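Local coordinates for bifunctional protein PutA (Bdellovibrio bacteriovorus, PDB 5UR2) that probably oxidises proline to glutamate in two steps, using a flavin-dependent proline dehydrogenase and an NAD-dependent glutamate semialdehyde dehydrogenase joined in one chain, at residues B[226-240]-B[261-273]. Sequence-based numbering, arbitrary orientation.
Sequences FRLGMEKGVFVNLDM and EFKNYKFFGIVIQ. With P5F (N-propargylglycine-modified flavin adenine dinucleotide), chain F.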
ATOM      1  N   PHE B 226      21.247 -34.966 -45.169  1.00 31.26           N
ATOM      2  CA  PHE B 226      20.295 -35.849 -45.834  1.00 24.87           C
ATOM      3  C   PHE B 226      20.914 -36.481 -47.071  1.00 30.91           C
ATOM      4  O   PHE B 226      20.690 -37.664 -47.348  1.00 32.09           O
ATOM      5  CB  PHE B 226      19.025 -35.094 -46.208  1.00 30.39           C
ATOM      6  CG  PHE B 226      18.014 -35.020 -45.105  1.00 32.30           C
ATOM      7  CD1 PHE B 226      18.401 -34.736 -43.806  1.00 29.42           C
ATOM      8  CD2 PHE B 226      16.672 -35.251 -45.366  1.00 37.37           C
ATOM      9  CE1 PHE B 226      17.464 -34.674 -42.781  1.00 24.75           C
ATOM     10  CE2 PHE B 226      15.727 -35.193 -44.344  1.00 36.73           C
ATOM     11  CZ  PHE B 226      16.127 -34.899 -43.053  1.00 26.01           C
ATOM     12  N   ARG B 227      21.718 -35.719 -47.817  1.00 30.81           N
ATOM     13  CA  ARG B 227      22.309 -36.264 -49.035  1.00 27.79           C
ATOM     14  C   ARG B 227      23.310 -37.368 -48.716  1.00 30.75           C
ATOM     15  O   ARG B 227      23.259 -38.457 -49.302  1.00 36.54           O
ATOM     16  CB  ARG B 227      22.978 -35.154 -49.851  1.00 27.09           C
ATOM     17  CG  ARG B 227      23.727 -35.699 -51.075  1.00 31.46           C
ATOM     18  CD  ARG B 227      24.444 -34.621 -51.880  1.00 30.91           C
ATOM     19  NE  ARG B 227      23.523 -33.609 -52.389  1.00 34.06           N
ATOM     20  CZ  ARG B 227      23.608 -32.311 -52.115  1.00 39.42           C
ATOM     21  NH1 ARG B 227      24.583 -31.860 -51.330  1.00 42.20           N
ATOM     22  NH2 ARG B 227      22.726 -31.463 -52.633  1.00 35.85           N
ATOM     23  N   LEU B 228      24.231 -37.102 -47.785  1.00 29.75           N
ATOM     24  CA  LEU B 228      25.215 -38.115 -47.421  1.00 28.54           C
ATOM     25  C   LEU B 228      24.539 -39.374 -46.893  1.00 32.67           C
ATOM     26  O   LEU B 228      24.943 -40.493 -47.233  1.00 34.11           O
ATOM     27  CB  LEU B 228      26.193 -37.551 -46.390  1.00 29.03           C
ATOM     28  CG  LEU B 228      27.260 -38.535 -45.915  1.00 32.24           C
ATOM     29  CD1 LEU B 228      28.135 -38.924 -47.098  1.00 38.97           C
ATOM     30  CD2 LEU B 228      28.114 -37.910 -44.817  1.00 29.07           C
ATOM     31  N   GLY B 229      23.519 -39.218 -46.042  1.00 30.48           N
ATOM     32  CA  GLY B 229      22.798 -40.388 -45.561  1.00 32.94           C
ATOM     33  C   GLY B 229      22.199 -41.200 -46.694  1.00 37.14           C
ATOM     34  O   GLY B 229      22.338 -42.429 -46.744  1.00 35.89           O
ATOM     35  N   MET B 230      21.522 -40.519 -47.620  1.00 36.54           N
ATOM     36  CA  MET B 230      20.939 -41.205 -48.763  1.00 35.30           C
ATOM     37  C   MET B 230      22.013 -41.942 -49.543  1.00 36.47           C
ATOM     38  O   MET B 230      21.847 -43.115 -49.893  1.00 36.74           O
ATOM     39  CB  MET B 230      20.217 -40.200 -49.656  1.00 38.20           C
ATOM     40  CG  MET B 230      19.527 -40.817 -50.870  1.00 42.71           C
ATOM     41  SD  MET B 230      18.639 -39.590 -51.871  1.00 41.25           S
ATOM     42  CE  MET B 230      20.014 -38.567 -52.398  1.00 28.75           C
ATOM     43  N   GLU B 231      23.146 -41.284 -49.784  1.00 38.58           N
ATOM     44  CA  GLU B 231      24.193 -41.929 -50.561  1.00 39.40           C
ATOM     45  C   GLU B 231      24.725 -43.172 -49.856  1.00 37.71           C
ATOM     46  O   GLU B 231      25.019 -44.173 -50.511  1.00 35.88           O
ATOM     47  CB  GLU B 231      25.326 -40.934 -50.840  1.00 38.09           C
ATOM     48  CG  GLU B 231      24.946 -39.852 -51.834  1.00 46.49           C
ATOM     49  CD  GLU B 231      25.926 -38.700 -51.874  1.00 47.46           C
ATOM     50  OE1 GLU B 231      26.848 -38.671 -51.037  1.00 54.20           O
ATOM     51  OE2 GLU B 231      25.764 -37.810 -52.739  1.00 47.82           O
ATOM     52  N   LYS B 232      24.769 -43.165 -48.532  1.00 39.32           N
ATOM     53  CA  LYS B 232      25.332 -44.287 -47.797  1.00 41.08           C
ATOM     54  C   LYS B 232      24.296 -45.325 -47.394  1.00 44.42           C
ATOM     55  O   LYS B 232      24.651 -46.285 -46.703  1.00 50.19           O
ATOM     56  CB  LYS B 232      26.069 -43.790 -46.547  1.00 41.37           C
ATOM     57  CG  LYS B 232      27.236 -42.831 -46.799  1.00 41.04           C
ATOM     58  CD  LYS B 232      28.313 -43.423 -47.710  1.00 39.49           C
ATOM     59  CE  LYS B 232      29.590 -42.567 -47.633  1.00 43.59           C
ATOM     60  NZ  LYS B 232      30.671 -43.000 -48.566  1.00 43.37           N
ATOM     61  N   GLY B 233      23.035 -45.167 -47.795  1.00 36.92           N
ATOM     62  CA  GLY B 233      22.017 -46.105 -47.357  1.00 33.95           C
ATOM     63  C   GLY B 233      21.684 -45.967 -45.887  1.00 36.46           C
ATOM     64  O   GLY B 233      21.289 -46.944 -45.239  1.00 34.84           O
ATOM     65  N   VAL B 234      21.870 -44.783 -45.343  1.00 34.44           N
ATOM     66  CA  VAL B 234      21.663 -44.508 -43.932  1.00 31.28           C
ATOM     67  C   VAL B 234      20.280 -43.900 -43.749  1.00 28.36           C
ATOM     68  O   VAL B 234      19.813 -43.120 -44.587  1.00 28.95           O
ATOM     69  CB  VAL B 234      22.788 -43.584 -43.423  1.00 41.04           C
ATOM     70  CG1 VAL B 234      22.449 -42.942 -42.084  1.00 26.90           C
ATOM     71  CG2 VAL B 234      24.099 -44.376 -43.349  1.00 28.35           C
ATOM     72  N   PHE B 235      19.607 -44.287 -42.666  1.00 32.48           N
ATOM     73  CA  PHE B 235      18.356 -43.655 -42.272  1.00 29.74           C
ATOM     74  C   PHE B 235      18.658 -42.355 -41.532  1.00 32.11           C
ATOM     75  O   PHE B 235      19.461 -42.340 -40.592  1.00 36.71           O
ATOM     76  CB  PHE B 235      17.541 -44.597 -41.385  1.00 30.87           C
ATOM     77  CG  PHE B 235      16.102 -44.190 -41.219  1.00 31.82           C
ATOM     78  CD1 PHE B 235      15.757 -43.086 -40.447  1.00 29.01           C
ATOM     79  CD2 PHE B 235      15.091 -44.913 -41.835  1.00 29.69           C
ATOM     80  CE1 PHE B 235      14.429 -42.697 -40.297  1.00 28.66           C
ATOM     81  CE2 PHE B 235      13.764 -44.530 -41.696  1.00 31.09           C
ATOM     82  CZ  PHE B 235      13.431 -43.416 -40.915  1.00 25.52           C
ATOM     83  N   VAL B 236      18.023 -41.264 -41.958  1.00 30.79           N
ATOM     84  CA  VAL B 236      18.191 -39.964 -41.312  1.00 27.39           C
ATOM     85  C   VAL B 236      16.844 -39.510 -40.777  1.00 30.22           C
ATOM     86  O   VAL B 236      15.883 -39.346 -41.543  1.00 28.95           O
ATOM     87  CB  VAL B 236      18.786 -38.916 -42.256  1.00 27.08           C
ATOM     88  CG1 VAL B 236      19.082 -37.640 -41.479  1.00 28.25           C
ATOM     89  CG2 VAL B 236      20.047 -39.452 -42.879  1.00 33.09           C
ATOM     90  N   ASN B 237      16.779 -39.314 -39.462  1.00 26.58           N
ATOM     91  CA  ASN B 237      15.575 -38.884 -38.770  1.00 23.92           C
ATOM     92  C   ASN B 237      15.766 -37.463 -38.253  1.00 27.95           C
ATOM     93  O   ASN B 237      16.788 -37.158 -37.631  1.00 26.38           O
ATOM     94  CB  ASN B 237      15.244 -39.833 -37.613  1.00 24.75           C
ATOM     95  CG  ASN B 237      13.833 -39.647 -37.111  1.00 39.20           C
ATOM     96  OD1 ASN B 237      13.558 -38.722 -36.347  1.00 44.30           O
ATOM     97  ND2 ASN B 237      12.928 -40.518 -37.546  1.00 41.93           N
ATOM     98  N   LEU B 238      14.788 -36.598 -38.514  1.00 21.59           N
ATOM     99  CA  LEU B 238      14.808 -35.225 -38.024  1.00 21.13           C
ATOM    100  C   LEU B 238      13.986 -35.196 -36.746  1.00 29.45           C
ATOM    101  O   LEU B 238      12.796 -35.545 -36.773  1.00 27.03           O
ATOM    102  CB  LEU B 238      14.244 -34.254 -39.066  1.00 21.53           C
ATOM    103  CG  LEU B 238      14.375 -32.757 -38.742  1.00 27.39           C
ATOM    104  CD1 LEU B 238      15.851 -32.388 -38.583  1.00 30.16           C
ATOM    105  CD2 LEU B 238      13.716 -31.879 -39.799  1.00 22.17           C
ATOM    106  N   ASP B 239      14.631 -34.849 -35.626  1.00 20.63           N
ATOM    107  CA  ASP B 239      13.910 -34.776 -34.360  1.00 28.99           C
ATOM    108  C   ASP B 239      12.966 -33.575 -34.349  1.00 27.20           C
ATOM    109  O   ASP B 239      13.015 -32.693 -35.213  1.00 32.91           O
ATOM    110  CB  ASP B 239      14.871 -34.723 -33.165  1.00 29.59           C
ATOM    111  CG  ASP B 239      15.557 -36.078 -32.887  1.00 42.69           C
ATOM    112  OD1 ASP B 239      15.019 -37.135 -33.281  1.00 47.01           O
ATOM    113  OD2 ASP B 239      16.627 -36.096 -32.247  1.00 45.51           O
ATOM    114  N   MET B 240      12.092 -33.544 -33.347  1.00 25.29           N
ATOM    115  CA  MET B 240      11.189 -32.418 -33.149  1.00 24.40           C
ATOM    116  C   MET B 240      11.492 -31.783 -31.811  1.00 23.69           C
ATOM    117  O   MET B 240      11.445 -32.459 -30.772  1.00 23.43           O
ATOM    118  CB  MET B 240       9.721 -32.831 -33.202  1.00 18.63           C
ATOM    119  CG  MET B 240       8.812 -31.622 -33.170  1.00 21.18           C
ATOM    120  SD  MET B 240       9.054 -30.553 -34.591  1.00 26.82           S
ATOM    121  CE  MET B 240       8.198 -31.541 -35.824  1.00 24.51           C
ATOM    122  N   GLU B 261      16.260 -34.556 -55.939  1.00 29.51           N
ATOM    123  CA  GLU B 261      17.275 -35.543 -55.584  1.00 32.31           C
ATOM    124  C   GLU B 261      16.848 -36.431 -54.420  1.00 34.81           C
ATOM    125  O   GLU B 261      17.480 -37.463 -54.196  1.00 34.84           O
ATOM    126  CB  GLU B 261      18.598 -34.838 -55.258  1.00 38.33           C
ATOM    127  CG  GLU B 261      18.606 -34.113 -53.903  1.00 41.87           C
ATOM    128  CD  GLU B 261      19.955 -33.474 -53.570  1.00 46.41           C
ATOM    129  OE1 GLU B 261      20.992 -34.169 -53.633  1.00 44.72           O
ATOM    130  OE2 GLU B 261      19.971 -32.269 -53.234  1.00 45.46           O
ATOM    131  N   PHE B 262      15.807 -36.050 -53.663  1.00 32.99           N
ATOM    132  CA  PHE B 262      15.398 -36.814 -52.487  1.00 34.60           C
ATOM    133  C   PHE B 262      14.051 -37.513 -52.606  1.00 35.11           C
ATOM    134  O   PHE B 262      13.760 -38.386 -51.782  1.00 34.29           O
ATOM    135  CB  PHE B 262      15.322 -35.902 -51.248  1.00 29.96           C
ATOM    136  CG  PHE B 262      16.620 -35.259 -50.869  1.00 31.76           C
ATOM    137  CD1 PHE B 262      17.723 -36.028 -50.530  1.00 33.80           C
ATOM    138  CD2 PHE B 262      16.738 -33.882 -50.845  1.00 28.71           C
ATOM    139  CE1 PHE B 262      18.921 -35.431 -50.164  1.00 32.93           C
ATOM    140  CE2 PHE B 262      17.933 -33.276 -50.492  1.00 28.16           C
ATOM    141  CZ  PHE B 262      19.027 -34.054 -50.143  1.00 28.96           C
ATOM    142  N   LYS B 263      13.217 -37.156 -53.586  1.00 33.37           N
ATOM    143  CA  LYS B 263      11.809 -37.544 -53.501  1.00 30.46           C
ATOM    144  C   LYS B 263      11.581 -39.049 -53.614  1.00 31.27           C
ATOM    145  O   LYS B 263      10.444 -39.489 -53.433  1.00 34.39           O
ATOM    146  CB  LYS B 263      10.961 -36.766 -54.519  1.00 39.21           C
ATOM    147  CG  LYS B 263      11.116 -37.121 -55.987  1.00 43.44           C
ATOM    148  CD  LYS B 263      10.485 -36.015 -56.846  1.00 47.28           C
ATOM    149  CE  LYS B 263       9.246 -35.419 -56.174  1.00 45.79           C
ATOM    150  NZ  LYS B 263       8.801 -34.147 -56.814  1.00 46.93           N
ATOM    151  N   ASN B 264      12.601 -39.842 -53.951  1.00 33.65           N
ATOM    152  CA  ASN B 264      12.449 -41.282 -54.110  1.00 34.09           C
ATOM    153  C   ASN B 264      13.028 -42.075 -52.943  1.00 35.01           C
ATOM    154  O   ASN B 264      12.967 -43.305 -52.957  1.00 34.68           O
ATOM    155  CB  ASN B 264      13.142 -41.723 -55.397  1.00 39.53           C
ATOM    156  CG  ASN B 264      12.492 -41.135 -56.620  1.00 42.77           C
ATOM    157  OD1 ASN B 264      11.294 -41.308 -56.851  1.00 38.58           O
ATOM    158  ND2 ASN B 264      13.261 -40.356 -57.363  1.00 41.89           N
ATOM    159  N   TYR B 265      13.555 -41.413 -51.921  1.00 32.02           N
ATOM    160  CA  TYR B 265      14.184 -42.098 -50.799  1.00 34.39           C
ATOM    161  C   TYR B 265      13.177 -42.269 -49.667  1.00 32.60           C
ATOM    162  O   TYR B 265      12.553 -41.296 -49.237  1.00 33.43           O
ATOM    163  CB  TYR B 265      15.407 -41.319 -50.316  1.00 38.09           C
ATOM    164  CG  TYR B 265      16.335 -42.108 -49.417  1.00 37.50           C
ATOM    165  CD1 TYR B 265      16.982 -43.253 -49.882  1.00 35.13           C
ATOM    166  CD2 TYR B 265      16.602 -41.682 -48.111  1.00 28.71           C
ATOM    167  CE1 TYR B 265      17.848 -43.969 -49.062  1.00 37.87           C
ATOM    168  CE2 TYR B 265      17.463 -42.395 -47.287  1.00 26.03           C
ATOM    169  CZ  TYR B 265      18.085 -43.533 -47.767  1.00 36.17           C
ATOM    170  OH  TYR B 265      18.947 -44.235 -46.950  1.00 36.41           O
ATOM    171  N   LYS B 266      13.023 -43.504 -49.191  1.00 30.62           N
ATOM    172  CA  LYS B 266      12.050 -43.829 -48.154  1.00 33.53           C
ATOM    173  C   LYS B 266      12.561 -43.605 -46.734  1.00 34.70           C
ATOM    174  O   LYS B 266      11.750 -43.404 -45.825  1.00 37.36           O
ATOM    175  CB  LYS B 266      11.623 -45.298 -48.273  1.00 34.42           C
ATOM    176  CG  LYS B 266      10.826 -45.638 -49.513  1.00 43.43           C
ATOM    177  CD  LYS B 266      10.226 -47.048 -49.413  1.00 44.13           C
ATOM    178  CE  LYS B 266      11.294 -48.111 -49.394  1.00 45.35           C
ATOM    179  NZ  LYS B 266      10.662 -49.451 -49.423  1.00 54.02           N
ATOM    180  N   PHE B 267      13.872 -43.575 -46.527  1.00 34.45           N
ATOM    181  CA  PHE B 267      14.460 -43.685 -45.191  1.00 31.63           C
ATOM    182  C   PHE B 267      14.883 -42.331 -44.624  1.00 25.07           C
ATOM    183  O   PHE B 267      15.995 -42.113 -44.143  1.00 29.99           O
ATOM    184  CB  PHE B 267      15.601 -44.681 -45.250  1.00 25.69           C
ATOM    185  CG  PHE B 267      15.135 -46.039 -45.669  1.00 26.13           C
ATOM    186  CD1 PHE B 267      14.085 -46.649 -45.002  1.00 25.92           C
ATOM    187  CD2 PHE B 267      15.645 -46.650 -46.797  1.00 34.50           C
ATOM    188  CE1 PHE B 267      13.616 -47.893 -45.398  1.00 36.98           C
ATOM    189  CE2 PHE B 267      15.176 -47.900 -47.203  1.00 36.32           C
ATOM    190  CZ  PHE B 267      14.154 -48.520 -46.501  1.00 34.11           C
ATOM    191  N   PHE B 268      13.945 -41.398 -44.702  1.00 24.02           N
ATOM    192  CA  PHE B 268      13.948 -40.157 -43.942  1.00 26.54           C
ATOM    193  C   PHE B 268      12.762 -40.199 -42.991  1.00 30.36           C
ATOM    194  O   PHE B 268      11.702 -40.730 -43.338  1.00 27.89           O
ATOM    195  CB  PHE B 268      13.816 -38.931 -44.854  1.00 23.29           C
ATOM    196  CG  PHE B 268      15.004 -38.686 -45.750  1.00 29.91           C
ATOM    197  CD1 PHE B 268      16.293 -38.702 -45.247  1.00 33.77           C
ATOM    198  CD2 PHE B 268      14.820 -38.404 -47.093  1.00 24.32           C
ATOM    199  CE1 PHE B 268      17.381 -38.439 -46.076  1.00 33.95           C
ATOM    200  CE2 PHE B 268      15.899 -38.148 -47.926  1.00 29.39           C
ATOM    201  CZ  PHE B 268      17.180 -38.165 -47.419  1.00 30.77           C
ATOM    202  N   GLY B 269      12.932 -39.638 -41.796  1.00 34.32           N
ATOM    203  CA  GLY B 269      11.860 -39.620 -40.824  1.00 23.52           C
ATOM    204  C   GLY B 269      11.768 -38.286 -40.114  1.00 26.21           C
ATOM    205  O   GLY B 269      12.749 -37.546 -39.986  1.00 21.57           O
ATOM    206  N   ILE B 270      10.562 -38.013 -39.613  1.00 27.90           N
ATOM    207  CA  ILE B 270      10.238 -36.801 -38.864  1.00 26.67           C
ATOM    208  C   ILE B 270       9.483 -37.231 -37.611  1.00 28.85           C
ATOM    209  O   ILE B 270       8.776 -38.250 -37.603  1.00 20.90           O
ATOM    210  CB  ILE B 270       9.409 -35.798 -39.723  1.00 24.70           C
ATOM    211  CG1 ILE B 270       9.097 -34.478 -38.994  1.00 22.14           C
ATOM    212  CG2 ILE B 270       8.102 -36.426 -40.148  1.00 25.05           C
ATOM    213  CD1 ILE B 270      10.239 -33.524 -38.805  1.00 24.35           C
ATOM    214  N   VAL B 271       9.663 -36.460 -36.525  1.00 26.20           N
ATOM    215  CA  VAL B 271       8.993 -36.727 -35.258  1.00 21.96           C
ATOM    216  C   VAL B 271       7.716 -35.909 -35.159  1.00 24.28           C
ATOM    217  O   VAL B 271       7.694 -34.716 -35.482  1.00 23.15           O
ATOM    218  CB  VAL B 271       9.925 -36.431 -34.071  1.00 23.76           C
ATOM    219  CG1 VAL B 271       9.139 -36.496 -32.771  1.00 25.46           C
ATOM    220  CG2 VAL B 271      11.066 -37.447 -34.031  1.00 21.96           C
ATOM    221  N   ILE B 272       6.650 -36.546 -34.670  1.00 26.17           N
ATOM    222  CA  ILE B 272       5.425 -35.860 -34.291  1.00 19.74           C
ATOM    223  C   ILE B 272       5.157 -36.136 -32.815  1.00 25.36           C
ATOM    224  O   ILE B 272       5.285 -37.279 -32.361  1.00 20.31           O
ATOM    225  CB  ILE B 272       4.243 -36.308 -35.177  1.00 20.98           C
ATOM    226  CG1 ILE B 272       4.402 -35.755 -36.604  1.00 20.30           C
ATOM    227  CG2 ILE B 272       2.915 -35.869 -34.574  1.00 26.94           C
ATOM    228  CD1 ILE B 272       4.321 -34.226 -36.690  1.00 18.66           C
ATOM    229  N   GLN B 273       4.792 -35.076 -32.067  1.00 18.46           N
ATOM    230  CA  GLN B 273       4.564 -35.137 -30.618  1.00 24.22           C
ATOM    231  C   GLN B 273       3.063 -35.145 -30.336  1.00 24.55           C
ATOM    232  O   GLN B 273       2.386 -34.127 -30.508  1.00 22.43           O
ATOM    233  CB  GLN B 273       5.226 -33.958 -29.904  1.00 19.32           C
ATOM    234  CG  GLN B 273       6.752 -33.876 -30.120  1.00 21.51           C
ATOM    235  CD  GLN B 273       7.248 -32.455 -30.288  1.00 19.83           C
ATOM    236  OE1 GLN B 273       6.600 -31.640 -30.950  1.00 18.20           O
ATOM    237  NE2 GLN B 273       8.417 -32.146 -29.710  1.00 19.16           N
TER
HETATM  238  PA  P5F F1001       4.154 -42.012 -20.651  1.00 25.26           P
HETATM  239  O1A P5F F1001       3.004 -42.982 -21.087  1.00 30.61           O
HETATM  240  O2A P5F F1001       4.433 -41.896 -19.236  1.00 23.04           O
HETATM  241  O5B P5F F1001       3.939 -40.567 -21.008  1.00 24.68           O
HETATM  242  C5B P5F F1001       4.619 -39.461 -20.426  1.00 16.78           C
HETATM  243  C4B P5F F1001       4.371 -38.224 -21.302  1.00 20.64           C
HETATM  244  O4B P5F F1001       3.067 -37.706 -21.190  1.00 25.39           O
HETATM  245  C3B P5F F1001       5.256 -37.035 -21.062  1.00 17.28           C
HETATM  246  O3B P5F F1001       6.507 -37.184 -21.614  1.00 18.70           O
HETATM  247  C2B P5F F1001       4.491 -35.938 -21.686  1.00 17.09           C
HETATM  248  O2B P5F F1001       4.710 -35.949 -23.054  1.00 18.70           O
HETATM  249  C1B P5F F1001       3.081 -36.323 -21.416  1.00 22.79           C
HETATM  250  N9A P5F F1001       2.499 -35.683 -20.264  1.00 19.76           N
HETATM  251  C8A P5F F1001       2.949 -35.715 -18.950  1.00 21.14           C
HETATM  252  N7A P5F F1001       2.102 -35.007 -18.193  1.00 23.15           N
HETATM  253  C5A P5F F1001       1.065 -34.500 -18.978  1.00 21.13           C
HETATM  254  C6A P5F F1001      -0.053 -33.702 -18.745  1.00 30.15           C
HETATM  255  N6A P5F F1001      -0.353 -33.228 -17.423  1.00 28.95           N
HETATM  256  N1A P5F F1001      -0.872 -33.361 -19.758  1.00 25.32           N
HETATM  257  C2A P5F F1001      -0.635 -33.785 -21.018  1.00 17.31           C
HETATM  258  N3A P5F F1001       0.467 -34.544 -21.283  1.00 20.52           N
HETATM  259  C4A P5F F1001       1.313 -34.917 -20.315  1.00 11.73           C
HETATM  260  N1  P5F F1001      10.194 -36.149 -27.407  1.00 32.81           N
HETATM  261  C2  P5F F1001      10.096 -34.972 -28.237  1.00 27.86           C
HETATM  262  O2  P5F F1001       9.253 -33.960 -27.835  1.00 28.25           O
HETATM  263  N3  P5F F1001      10.846 -34.860 -29.452  1.00 42.77           N
HETATM  264  C4  P5F F1001      11.718 -35.886 -29.895  1.00 45.20           C
HETATM  265  O4  P5F F1001      12.421 -35.710 -31.094  1.00 38.12           O
HETATM  266  C4X P5F F1001      11.829 -37.124 -29.016  1.00 42.68           C
HETATM  267  N5  P5F F1001      12.796 -38.183 -29.301  1.00 44.45           N
HETATM  268  C5X P5F F1001      12.522 -39.492 -28.677  1.00 44.35           C
HETATM  269  C6  P5F F1001      13.069 -40.740 -29.294  1.00 35.93           C
HETATM  270  C7  P5F F1001      12.736 -42.004 -28.747  1.00 36.35           C
HETATM  271  C7M P5F F1001      13.296 -43.258 -29.382  1.00 38.53           C
HETATM  272  C8  P5F F1001      11.879 -42.097 -27.609  1.00 37.04           C
HETATM  273  C8M P5F F1001      11.500 -43.425 -27.003  1.00 35.48           C
HETATM  274  C9  P5F F1001      11.355 -40.922 -27.021  1.00 44.42           C
HETATM  275  C9A P5F F1001      11.703 -39.588 -27.588  1.00 44.53           C
HETATM  276  N10 P5F F1001      11.140 -38.375 -26.990  1.00 42.88           N
HETATM  277  C10 P5F F1001      11.084 -37.212 -27.831  1.00 37.02           C
HETATM  278  C1' P5F F1001      10.477 -38.364 -25.662  1.00 45.64           C
HETATM  279  C2' P5F F1001       9.015 -38.806 -25.734  1.00 38.89           C
HETATM  280  O2' P5F F1001       8.298 -37.840 -26.404  1.00 37.21           O
HETATM  281  C3' P5F F1001       8.355 -39.074 -24.379  1.00 40.40           C
HETATM  282  O3' P5F F1001       8.351 -37.901 -23.655  1.00 41.32           O
HETATM  283  C4' P5F F1001       9.036 -40.138 -23.530  1.00 38.78           C
HETATM  284  O4' P5F F1001       9.645 -41.028 -24.400  1.00 37.99           O
HETATM  285  C5' P5F F1001       8.136 -40.825 -22.485  1.00 38.49           C
HETATM  286  O5' P5F F1001       6.827 -41.098 -22.946  1.00 40.31           O
HETATM  287  P   P5F F1001       5.991 -42.456 -22.654  1.00 31.20           P
HETATM  288  O1P P5F F1001       4.920 -42.907 -23.720  1.00 39.18           O
HETATM  289  O2P P5F F1001       7.172 -43.447 -22.335  1.00 31.65           O
HETATM  290  O3P P5F F1001       5.553 -42.277 -21.081  1.00 26.14           O
HETATM  291  C21 P5F F1001      14.899 -36.711 -28.796  1.00 57.11           C
HETATM  292  C22 P5F F1001      13.865 -37.504 -29.153  1.00 60.85           C
HETATM  293  C23 P5F F1001      15.175 -35.381 -29.518  1.00 57.60           C
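The Phe226 and Phe268 rings form an offset stack, centroids 4.4 Å apart and planes at 23°; over the opposite face of Phe268 sits Tyr265 CD2. At the edge of the Phe268 ring lie the carbonyl oxygens of Phe226 and Val236, facing the weakly positive ring hydrogens. The Tyr265 ring receives Met230 CG on one face as a CH-pi contact, 3.8 Å from the centroid, and has the backbone N of Phe267 over the other. Flexible, apolar Met230 also brings its sulfur obliquely to Phe262 and Tyr265, two Met-aromatic contacts. A chi1 of -165° turns Tyr265 toward the helix, where its OH gives a 2.8 Å hydrogen bond to Val234 O from above the carbonyl plane, holding the residue after Gly233 in the Schellman motif that ends helix 211-232. Farther out, Arg227, with two N-H donors side by side, grips Glu261: NE meets OE1 at 2.9 Å and NH2 meets OE2, both oxygens using syn lone pairs. Strands 235-238 and 268-273 are neighbouring parallel strands of the proline dehydrogenase (beta/alpha)8 barrel, joined by a beta-alpha-beta crossover through helix 246-257. Their ladder includes a nearly straight bond from Leu238 N to Gly269 O (2.7 Å, 175°). Gly269, lacking a side chain, lets Phe235 CE1 come within 3.7 Å of its N. Beyond the ladder, Met240 N binds O4 of the modified flavin and Met240 O accepts from N3 (2.8 Å), while the Gln273 amide supplies an N-H donor, NE2, to flavin O2 at 2.7 Å and also bonds Glu241 O. Val271 CG2 packs 3.7 Å from O4 of the modified flavin, and Asp239 forms a salt bridge with Arg300.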